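Local coordinates for histidine triad (HIT) protein (Sinorhizobium meliloti, PDB 3NRD) that probably binds nucleotides, and may act on their phosphate linkages, through the C-terminal HIT-domain part held in this chain, at residues Q25-N30 with W36-P41; G83-I88 with P109-G114; K72-A77 with A128-E133. All blocks are in the same frame, centred on the assembly; numbering follows the deposited sequence. Where two conformers were deposited one is given.

Interaction 1 (Q25-N30 with W36-P41)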
loop_
_atom_site.group_PDB
_atom_site.type_symbol
_atom_site.label_atom_id
_atom_site.label_comp_id
_atom_site.label_asym_id
_atom_site.label_seq_id
_atom_site.Cartn_x
_atom_site.Cartn_y
_atom_site.Cartn_z
ATOM N N GLN A 25 10.153 7.367 -11.089
ATOM C CA GLN A 25 9.883 6.795 -12.396
ATOM C C GLN A 25 8.525 6.100 -12.338
ATOM O O GLN A 25 8.183 5.514 -11.309
ATOM C CB GLN A 25 10.930 5.770 -12.782
ATOM C CG GLN A 25 12.292 6.365 -13.107
ATOM C CD GLN A 25 13.363 5.320 -13.364
ATOM O OE1 GLN A 25 13.055 4.187 -13.701
ATOM N NE2 GLN A 25 14.642 5.704 -13.174
HETATM N N MSE A 26 7.772 6.175 -13.439
HETATM C CA MSE A 26 6.478 5.513 -13.575
HETATM C C MSE A 26 6.598 4.402 -14.586
HETATM O O MSE A 26 7.136 4.609 -15.690
HETATM C CB MSE A 26 5.407 6.458 -14.095
HETATM C CG MSE A 26 5.073 7.571 -13.204
HETATM SE SE MSE A 26 3.552 8.636 -13.894
HETATM C CE MSE A 26 2.344 7.170 -13.891
ATOM N N ARG A 27 6.085 3.232 -14.228
ATOM C CA ARG A 27 6.002 2.127 -15.158
ATOM C C ARG A 27 4.626 1.532 -15.132
ATOM O O ARG A 27 4.000 1.517 -14.113
ATOM C CB ARG A 27 7.005 1.056 -14.814
ATOM C CG ARG A 27 8.409 1.567 -14.834
ATOM C CD ARG A 27 9.415 0.500 -14.537
ATOM N NE ARG A 27 9.787 -0.326 -15.680
ATOM C CZ ARG A 27 10.597 0.037 -16.667
ATOM N NH1 ARG A 27 11.095 1.265 -16.747
ATOM N NH2 ARG A 27 10.892 -0.845 -17.615
ATOM N N LEU A 28 4.188 1.030 -16.275
ATOM C CA LEU A 28 2.938 0.304 -16.386
ATOM C C LEU A 28 3.316 -1.131 -16.208
ATOM O O LEU A 28 4.093 -1.641 -17.009
ATOM C CB LEU A 28 2.307 0.525 -17.770
ATOM C CG LEU A 28 1.060 -0.270 -18.150
ATOM C CD1 LEU A 28 -0.187 0.198 -17.300
ATOM C CD2 LEU A 28 0.823 -0.195 -19.667
HETATM N N MSE A 29 2.814 -1.785 -15.177
HETATM C CA MSE A 29 3.027 -3.208 -14.980
HETATM C C MSE A 29 2.460 -3.906 -16.198
HETATM O O MSE A 29 1.328 -3.594 -16.611
HETATM C CB MSE A 29 2.322 -3.683 -13.705
HETATM C CG MSE A 29 2.449 -5.149 -13.398
HETATM SE SE MSE A 29 4.228 -5.664 -12.932
HETATM C CE MSE A 29 4.196 -5.240 -11.024
ATOM N N ASN A 30 3.229 -4.829 -16.783
ATOM C CA ASN A 30 2.797 -5.443 -18.006
ATOM C C ASN A 30 1.843 -6.611 -17.737
ATOM O O ASN A 30 2.135 -7.770 -18.037
ATOM C CB ASN A 30 3.977 -5.865 -18.841
ATOM C CG ASN A 30 3.585 -6.193 -20.270
ATOM O OD1 ASN A 30 2.461 -5.942 -20.707
ATOM N ND2 ASN A 30 4.521 -6.735 -21.004
ATOM N N TRP A 36 -2.447 -1.034 -13.909
ATOM C CA TRP A 36 -1.520 -1.234 -12.787
ATOM C C TRP A 36 -0.232 -0.503 -13.108
ATOM O O TRP A 36 0.429 -0.809 -14.107
ATOM C CB TRP A 36 -1.321 -2.724 -12.645
ATOM C CG TRP A 36 -0.445 -3.223 -11.571
ATOM C CD1 TRP A 36 0.348 -2.515 -10.734
ATOM C CD2 TRP A 36 -0.239 -4.583 -11.263
ATOM N NE1 TRP A 36 1.037 -3.353 -9.922
ATOM C CE2 TRP A 36 0.697 -4.639 -10.228
ATOM C CE3 TRP A 36 -0.754 -5.779 -11.782
ATOM C CZ2 TRP A 36 1.137 -5.843 -9.680
ATOM C CZ3 TRP A 36 -0.321 -6.976 -11.245
ATOM C CH2 TRP A 36 0.615 -7.002 -10.205
ATOM N N LEU A 37 0.073 0.495 -12.285
ATOM C CA LEU A 37 1.254 1.311 -12.395
ATOM C C LEU A 37 2.149 1.038 -11.216
ATOM O O LEU A 37 1.675 0.680 -10.115
ATOM C CB LEU A 37 0.882 2.772 -12.366
ATOM C CG LEU A 37 -0.166 3.198 -13.404
ATOM C CD1 LEU A 37 -0.413 4.691 -13.281
ATOM C CD2 LEU A 37 0.247 2.832 -14.820
ATOM N N ILE A 38 3.437 1.237 -11.416
ATOM C CA ILE A 38 4.337 1.322 -10.286
ATOM C C ILE A 38 5.112 2.618 -10.321
ATOM O O ILE A 38 5.438 3.119 -11.403
ATOM C CB ILE A 38 5.291 0.092 -10.156
ATOM C CG1 ILE A 38 6.251 -0.040 -11.309
ATOM C CG2 ILE A 38 4.455 -1.171 -10.070
ATOM C CD1 ILE A 38 7.330 -1.129 -11.081
ATOM N N LEU A 39 5.367 3.139 -9.125
ATOM C CA LEU A 39 6.145 4.355 -8.923
ATOM C C LEU A 39 7.433 3.930 -8.255
ATOM O O LEU A 39 7.392 3.258 -7.233
ATOM C CB LEU A 39 5.417 5.366 -8.051
ATOM C CG LEU A 39 4.548 6.335 -8.850
ATOM C CD1 LEU A 39 3.356 5.594 -9.482
ATOM C CD2 LEU A 39 4.098 7.486 -7.967
ATOM N N VAL A 40 8.569 4.284 -8.841
ATOM C CA VAL A 40 9.875 3.849 -8.307
ATOM C C VAL A 40 10.642 5.113 -7.978
ATOM O O VAL A 40 11.101 5.785 -8.911
ATOM C CB VAL A 40 10.637 2.990 -9.286
ATOM C CG1 VAL A 40 12.021 2.541 -8.640
ATOM C CG2 VAL A 40 9.763 1.809 -9.725
ATOM N N PRO A 41 10.705 5.483 -6.681
ATOM C CA PRO A 41 11.493 6.654 -6.281
ATOM C C PRO A 41 12.941 6.438 -6.647
ATOM O O PRO A 41 13.507 5.398 -6.310
ATOM C CB PRO A 41 11.370 6.688 -4.764
ATOM C CG PRO A 41 10.316 5.764 -4.400
ATOM C CD PRO A 41 10.004 4.879 -5.530
HETATM O O HOH W 1 -1.462 -2.716 -16.147
#
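In the beta hairpin formed by strands 24-29 and 36-41, Gln25 pairs with Val40 and Arg27 with Ile38 through their backbones. Arg27 N reaches Ile38 O at 2.9 Å, and Ile38 N returns a bond to Arg27 O at 2.8 Å. Both lie in the carbonyl plane. The Gln25 N to Val40 O bond is 2.9 Å but more bent, with the donor above the carbonyl plane of Val40. Met29 N bonds Trp36 O at 2.8 Å near the turn end, where a water also links Met29 O to Trp36 N. This antiparallel pair lies in the central sheet of the HIT domain, with strand 36-41 next to strand 94-99. One face carries Met26, Leu28, Leu37 and Leu39; all but Leu28 pack on Val67 of helix 54-75. There Leu28 CD1 meets Leu37 CD2 at 3.6 Å, and Met26 CE meets Leu37 CD1 at 3.8 Å. Met29, a selenomethionine with a second deposited conformer, lies alongside Trp36. In the conformer described, CG is anti to the backbone N (chi1 179°), which brings it over the six-membered ring, 3.5 Å from its centroid. The selenium also sits over this face, a Met-aromatic contact. Trp36 NE1 is hydrogen-bonded to His95 ND1.

Interaction 2 (G83-I88 with P109-G114). With SO4 (sulfate ion), chain H.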
loop_
_atom_site.group_PDB
_atom_site.type_symbol
_atom_site.label_atom_id
_atom_site.label_comp_id
_atom_site.label_asym_id
_atom_site.label_seq_id
_atom_site.Cartn_x
_atom_site.Cartn_y
_atom_site.Cartn_z
ATOM N N GLY A 83 -0.032 -0.020 -2.893
ATOM C CA GLY A 83 0.716 -1.062 -2.159
ATOM C C GLY A 83 2.207 -0.905 -2.252
ATOM O O GLY A 83 2.715 -0.587 -3.315
ATOM N N ALA A 84 2.899 -1.072 -1.124
ATOM C CA ALA A 84 4.377 -1.080 -1.059
ATOM C C ALA A 84 4.646 -2.367 -0.353
ATOM O O ALA A 84 4.394 -2.437 0.842
ATOM C CB ALA A 84 4.938 0.114 -0.277
ATOM N N LEU A 85 5.074 -3.391 -1.085
ATOM C CA LEU A 85 5.242 -4.730 -0.560
ATOM C C LEU A 85 6.733 -5.042 -0.544
ATOM O O LEU A 85 7.373 -4.882 0.482
ATOM C CB LEU A 85 4.392 -5.754 -1.357
ATOM C CG LEU A 85 2.909 -5.359 -1.599
ATOM C CD1 LEU A 85 2.151 -6.431 -2.407
ATOM C CD2 LEU A 85 2.208 -5.092 -0.308
ATOM N N GLY A 86 7.296 -5.426 -1.692
ATOM C CA GLY A 86 8.698 -5.652 -1.809
ATOM C C GLY A 86 9.230 -6.905 -1.182
ATOM O O GLY A 86 10.394 -6.931 -0.783
ATOM N N ASN A 87 8.417 -7.948 -1.113
ATOM C CA ASN A 87 8.911 -9.234 -0.651
ATOM C C ASN A 87 9.760 -9.831 -1.789
ATOM O O ASN A 87 10.753 -10.466 -1.515
ATOM C CB ASN A 87 7.783 -10.192 -0.215
ATOM C CG ASN A 87 6.880 -9.602 0.897
ATOM O OD1 ASN A 87 7.325 -8.777 1.702
ATOM N ND2 ASN A 87 5.604 -10.011 0.921
ATOM N N ILE A 88 9.379 -9.536 -3.044
ATOM C CA ILE A 88 9.995 -10.079 -4.265
ATOM C C ILE A 88 11.204 -9.160 -4.623
ATOM O O ILE A 88 12.365 -9.478 -4.370
ATOM C CB ILE A 88 8.851 -10.287 -5.388
ATOM C CG1 ILE A 88 7.758 -11.266 -4.884
ATOM C CG2 ILE A 88 9.387 -10.777 -6.736
ATOM C CD1 ILE A 88 6.523 -11.474 -5.849
ATOM N N PRO A 109 -6.620 -9.320 -3.669
ATOM C CA PRO A 109 -5.488 -8.603 -4.236
ATOM C C PRO A 109 -5.086 -9.067 -5.651
ATOM O O PRO A 109 -5.345 -10.218 -6.030
ATOM C CB PRO A 109 -4.378 -8.928 -3.260
ATOM C CG PRO A 109 -4.771 -10.281 -2.680
ATOM C CD PRO A 109 -6.220 -10.295 -2.637
ATOM N N VAL A 110 -4.481 -8.163 -6.433
ATOM C CA VAL A 110 -3.949 -8.541 -7.752
ATOM C C VAL A 110 -2.673 -9.381 -7.595
ATOM O O VAL A 110 -2.430 -10.282 -8.395
ATOM C CB VAL A 110 -3.714 -7.309 -8.671
ATOM C CG1 VAL A 110 -4.969 -6.444 -8.694
ATOM C CG2 VAL A 110 -2.456 -6.488 -8.268
ATOM N N TRP A 111 -1.932 -9.125 -6.513
ATOM C CA TRP A 111 -0.600 -9.685 -6.287
ATOM C C TRP A 111 -0.679 -11.182 -6.104
ATOM O O TRP A 111 -1.441 -11.684 -5.272
ATOM C CB TRP A 111 0.043 -9.030 -5.057
ATOM C CG TRP A 111 0.139 -7.535 -5.205
ATOM C CD1 TRP A 111 0.930 -6.868 -6.079
ATOM C CD2 TRP A 111 -0.608 -6.549 -4.498
ATOM N NE1 TRP A 111 0.724 -5.520 -5.973
ATOM C CE2 TRP A 111 -0.213 -5.288 -5.004
ATOM C CE3 TRP A 111 -1.559 -6.597 -3.474
ATOM C CZ2 TRP A 111 -0.723 -4.090 -4.512
ATOM C CZ3 TRP A 111 -2.090 -5.404 -3.011
ATOM C CH2 TRP A 111 -1.665 -4.167 -3.523
ATOM N N GLY A 112 0.094 -11.891 -6.924
ATOM C CA GLY A 112 0.144 -13.330 -6.890
ATOM C C GLY A 112 -1.028 -14.051 -7.519
ATOM O O GLY A 112 -1.067 -15.284 -7.463
ATOM N N PHE A 113 -1.956 -13.320 -8.144
ATOM C CA PHE A 113 -3.137 -13.946 -8.719
ATOM C C PHE A 113 -2.898 -14.318 -10.186
ATOM O O PHE A 113 -2.693 -13.443 -11.044
ATOM C CB PHE A 113 -4.376 -13.053 -8.628
ATOM C CG PHE A 113 -5.601 -13.693 -9.231
ATOM C CD1 PHE A 113 -6.224 -14.737 -8.590
ATOM C CD2 PHE A 113 -6.110 -13.261 -10.457
ATOM C CE1 PHE A 113 -7.334 -15.352 -9.145
ATOM C CE2 PHE A 113 -7.222 -13.868 -11.031
ATOM C CZ PHE A 113 -7.838 -14.909 -10.371
ATOM N N GLY A 114 -2.961 -15.605 -10.472
ATOM C CA GLY A 114 -2.944 -16.098 -11.857
ATOM C C GLY A 114 -1.698 -15.722 -12.652
ATOM O O GLY A 114 -0.637 -15.517 -12.072
HETATM S S SO4 H . 6.392 -6.630 -5.082
HETATM O O1 SO4 H . 5.840 -5.448 -4.422
HETATM O O2 SO4 H . 6.583 -6.256 -6.462
HETATM O O3 SO4 H . 7.686 -7.005 -4.563
HETATM O O4 SO4 H . 5.568 -7.788 -5.020
#
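Leu85 reaches from just past the end of strand 79-84 to the indole of Trp111. Its CB lies 3.4 Å from O1 of a bound sulfate. CG is anti to the carbonyl carbon (chi1 -48°) and carries the chain on toward the indole. The tip, CD1, sits over the ring face, 3.5 Å from the centroid of the five-membered ring and only 13° off its normal. This is a CH-pi contact. Gly83 CA approaches the same indole obliquely, 4.1 Å from CZ2. Val110 CG2 lies over the opposite face, offset toward its rim. A type II beta turn from Val110 to Phe113 carries Trp111, with Phe113 N bonded to Val110 O at 3.1 Å. Replacing Trp111 by alanine would probably leave Leu85 CD1 without its aromatic face and open a gap beside Gly83. Leu85 of the second subunit also packs on Trp111. The sulfate takes a hydrogen bond from Gly86 N to O1 at 3.1 Å and a weak one from Ile88 N to O3. His93 and His95 bind it as well. Backbone N-H groups and two imidazoles thus hold a sulfate, probably from the crystallisation liquor, beside an apolar wall, consistent with a site for a nucleotide phosphate in a HIT protein.

Interaction 3 (K72-A77 with A128-E133)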
loop_
_atom_site.group_PDB
_atom_site.type_symbol
_atom_site.label_atom_id
_atom_site.label_comp_id
_atom_site.label_asym_id
_atom_site.label_seq_id
_atom_site.Cartn_x
_atom_site.Cartn_y
_atom_site.Cartn_z
ATOM N N LYS A 72 -7.555 6.806 -11.563
ATOM C CA LYS A 72 -8.979 6.612 -11.359
ATOM C C LYS A 72 -9.769 7.376 -12.395
ATOM O O LYS A 72 -10.731 6.849 -12.956
ATOM C CB LYS A 72 -9.423 7.021 -9.952
ATOM C CG LYS A 72 -10.843 6.526 -9.586
ATOM C CD LYS A 72 -11.224 6.871 -8.110
ATOM C CE LYS A 72 -12.664 6.435 -7.689
ATOM N NZ LYS A 72 -12.833 6.278 -6.160
ATOM N N LYS A 73 -9.362 8.609 -12.664
ATOM C CA LYS A 73 -10.007 9.417 -13.700
ATOM C C LYS A 73 -9.861 8.766 -15.099
ATOM O O LYS A 73 -10.842 8.636 -15.819
ATOM C CB LYS A 73 -9.460 10.866 -13.675
ATOM C CG LYS A 73 -10.321 11.834 -14.463
ATOM C CD LYS A 73 -9.804 13.280 -14.441
ATOM C CE LYS A 73 -10.698 14.170 -15.333
ATOM N NZ LYS A 73 -10.113 15.530 -15.536
ATOM N N ALA A 74 -8.656 8.327 -15.444
ATOM C CA ALA A 74 -8.394 7.736 -16.773
ATOM C C ALA A 74 -9.141 6.403 -17.007
ATOM O O ALA A 74 -9.555 6.135 -18.137
ATOM C CB ALA A 74 -6.901 7.553 -17.007
ATOM N N THR A 75 -9.378 5.628 -15.947
ATOM C CA THR A 75 -10.001 4.294 -16.088
ATOM C C THR A 75 -11.504 4.255 -15.767
ATOM O O THR A 75 -12.180 3.308 -16.134
ATOM C CB THR A 75 -9.334 3.286 -15.156
ATOM O OG1 THR A 75 -9.450 3.778 -13.823
ATOM C CG2 THR A 75 -7.853 3.089 -15.517
ATOM N N GLY A 76 -12.025 5.252 -15.063
ATOM C CA GLY A 76 -13.378 5.154 -14.506
ATOM C C GLY A 76 -13.490 4.085 -13.404
ATOM O O GLY A 76 -14.563 3.561 -13.163
ATOM N N ALA A 77 -12.369 3.764 -12.747
ATOM C CA ALA A 77 -12.307 2.726 -11.739
ATOM C C ALA A 77 -13.202 3.036 -10.532
ATOM O O ALA A 77 -13.344 4.192 -10.153
ATOM C CB ALA A 77 -10.848 2.558 -11.265
ATOM N N ALA A 128 -0.918 4.776 -21.826
ATOM C CA ALA A 128 0.111 5.635 -21.216
ATOM C C ALA A 128 -0.272 7.094 -21.475
ATOM O O ALA A 128 -0.304 7.894 -20.520
ATOM C CB ALA A 128 1.534 5.328 -21.728
ATOM N N ALA A 129 -0.627 7.400 -22.732
ATOM C CA ALA A 129 -1.076 8.749 -23.132
ATOM C C ALA A 129 -2.247 9.225 -22.284
ATOM O O ALA A 129 -2.257 10.340 -21.828
ATOM C CB ALA A 129 -1.447 8.792 -24.592
ATOM N N ARG A 130 -3.186 8.325 -22.049
ATOM C CA ARG A 130 -4.403 8.603 -21.320
ATOM C C ARG A 130 -4.100 8.937 -19.857
ATOM O O ARG A 130 -4.657 9.884 -19.297
ATOM C CB ARG A 130 -5.312 7.399 -21.421
ATOM C CG ARG A 130 -6.727 7.731 -21.399
ATOM C CD ARG A 130 -7.598 6.471 -21.372
ATOM N NE ARG A 130 -8.899 6.828 -20.814
ATOM C CZ ARG A 130 -9.871 7.471 -21.481
ATOM N NH1 ARG A 130 -9.743 7.829 -22.761
ATOM N NH2 ARG A 130 -11.004 7.763 -20.854
ATOM N N ILE A 131 -3.178 8.188 -19.259
ATOM C CA ILE A 131 -2.748 8.468 -17.905
ATOM C C ILE A 131 -2.156 9.872 -17.856
ATOM O O ILE A 131 -2.618 10.699 -17.078
ATOM C CB ILE A 131 -1.722 7.421 -17.383
ATOM C CG1 ILE A 131 -2.372 6.062 -17.251
ATOM C CG2 ILE A 131 -1.173 7.806 -16.033
ATOM C CD1 ILE A 131 -1.362 4.946 -17.450
HETATM N N MSE A 132 -1.202 10.153 -18.743
HETATM C CA MSE A 132 -0.499 11.442 -18.748
HETATM C C MSE A 132 -1.437 12.638 -18.944
HETATM O O MSE A 132 -1.209 13.697 -18.349
HETATM C CB MSE A 132 0.607 11.484 -19.828
HETATM C CG MSE A 132 1.698 10.433 -19.724
HETATM SE SE MSE A 132 2.439 10.292 -18.007
HETATM C CE MSE A 132 3.867 11.532 -18.389
ATOM N N GLU A 133 -2.494 12.444 -19.734
ATOM C CA GLU A 133 -3.561 13.441 -19.934
ATOM C C GLU A 133 -4.486 13.673 -18.754
ATOM O O GLU A 133 -5.260 14.648 -18.779
ATOM C CB GLU A 133 -4.463 13.039 -21.112
ATOM C CG GLU A 133 -3.799 13.185 -22.488
ATOM C CD GLU A 133 -4.496 12.371 -23.618
ATOM O OE1 GLU A 133 -5.638 11.864 -23.426
ATOM O OE2 GLU A 133 -3.876 12.257 -24.703
#
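Arg130 NE donates to the backbone carbonyl of Ala74, at 2.8 Å from Ala74 O. The bond is nearly straight, 175° at the hydrogen. The oxygen meets the guanidinium at its edge and lies almost in its plane. The donor is tilted 17° from the carbonyl plane. The Arg130 chain is extended from CG to NE, and this lets it span the gap between the two helices. The Ala74 methyl points toward helix 121-134. Ala74 CB is 4.0 Å from Arg130 O and 4.3 Å from Ile131 CA. The CA atoms of Ala74 and Ile131 are 5.8 Å apart, a close approach that the small alanine allows.

The next shell fixes the end of helix 54-75. Gly76 leaves the helical conformation with positive phi. Thr75 OG1 accepts from Ala77 N at 3.1 Å, an ST turn. Thr75 OG1 is also bonded to Leu71 O. Carbonyls at a helix C-terminus carry partial negative charge, so the positive arginine is likely to suit Ala74 O. Arg130 O is in turn bonded to Asn134 ND2 on its own helix.

The contact joins the C-terminal end of helix 54-75 to helix 121-134. Ile131 packs on Ile18 of strand 15-20, and Thr75 touches Ala98 of strand 94-99. Both helices therefore lie against the central antiparallel sheet. Ala77, in the loop that follows helix 54-75, also touches Ala98.

Interaction 1 lies near the centre of the chain, and the other two flank it. Its centre is about 13 Å from that of interaction 2 and about 14 Å from that of interaction 3. The centres of interactions 2 and 3 are about 22 Å apart, their nearest atoms about 11 Å. Trp36 packs on Val110 and Trp111, bringing the hairpin against the loop of interaction 2, beside the anion site. On the other face of the sheet, Leu37 and Met26 pack on Ile131 of interaction 3. Along the chain interaction 1 closes first, and interaction 2 is nested inside the loop closed by interaction 3. The sheet thus separates a helical layer from the probable nucleotide site, near which it continues into the second subunit.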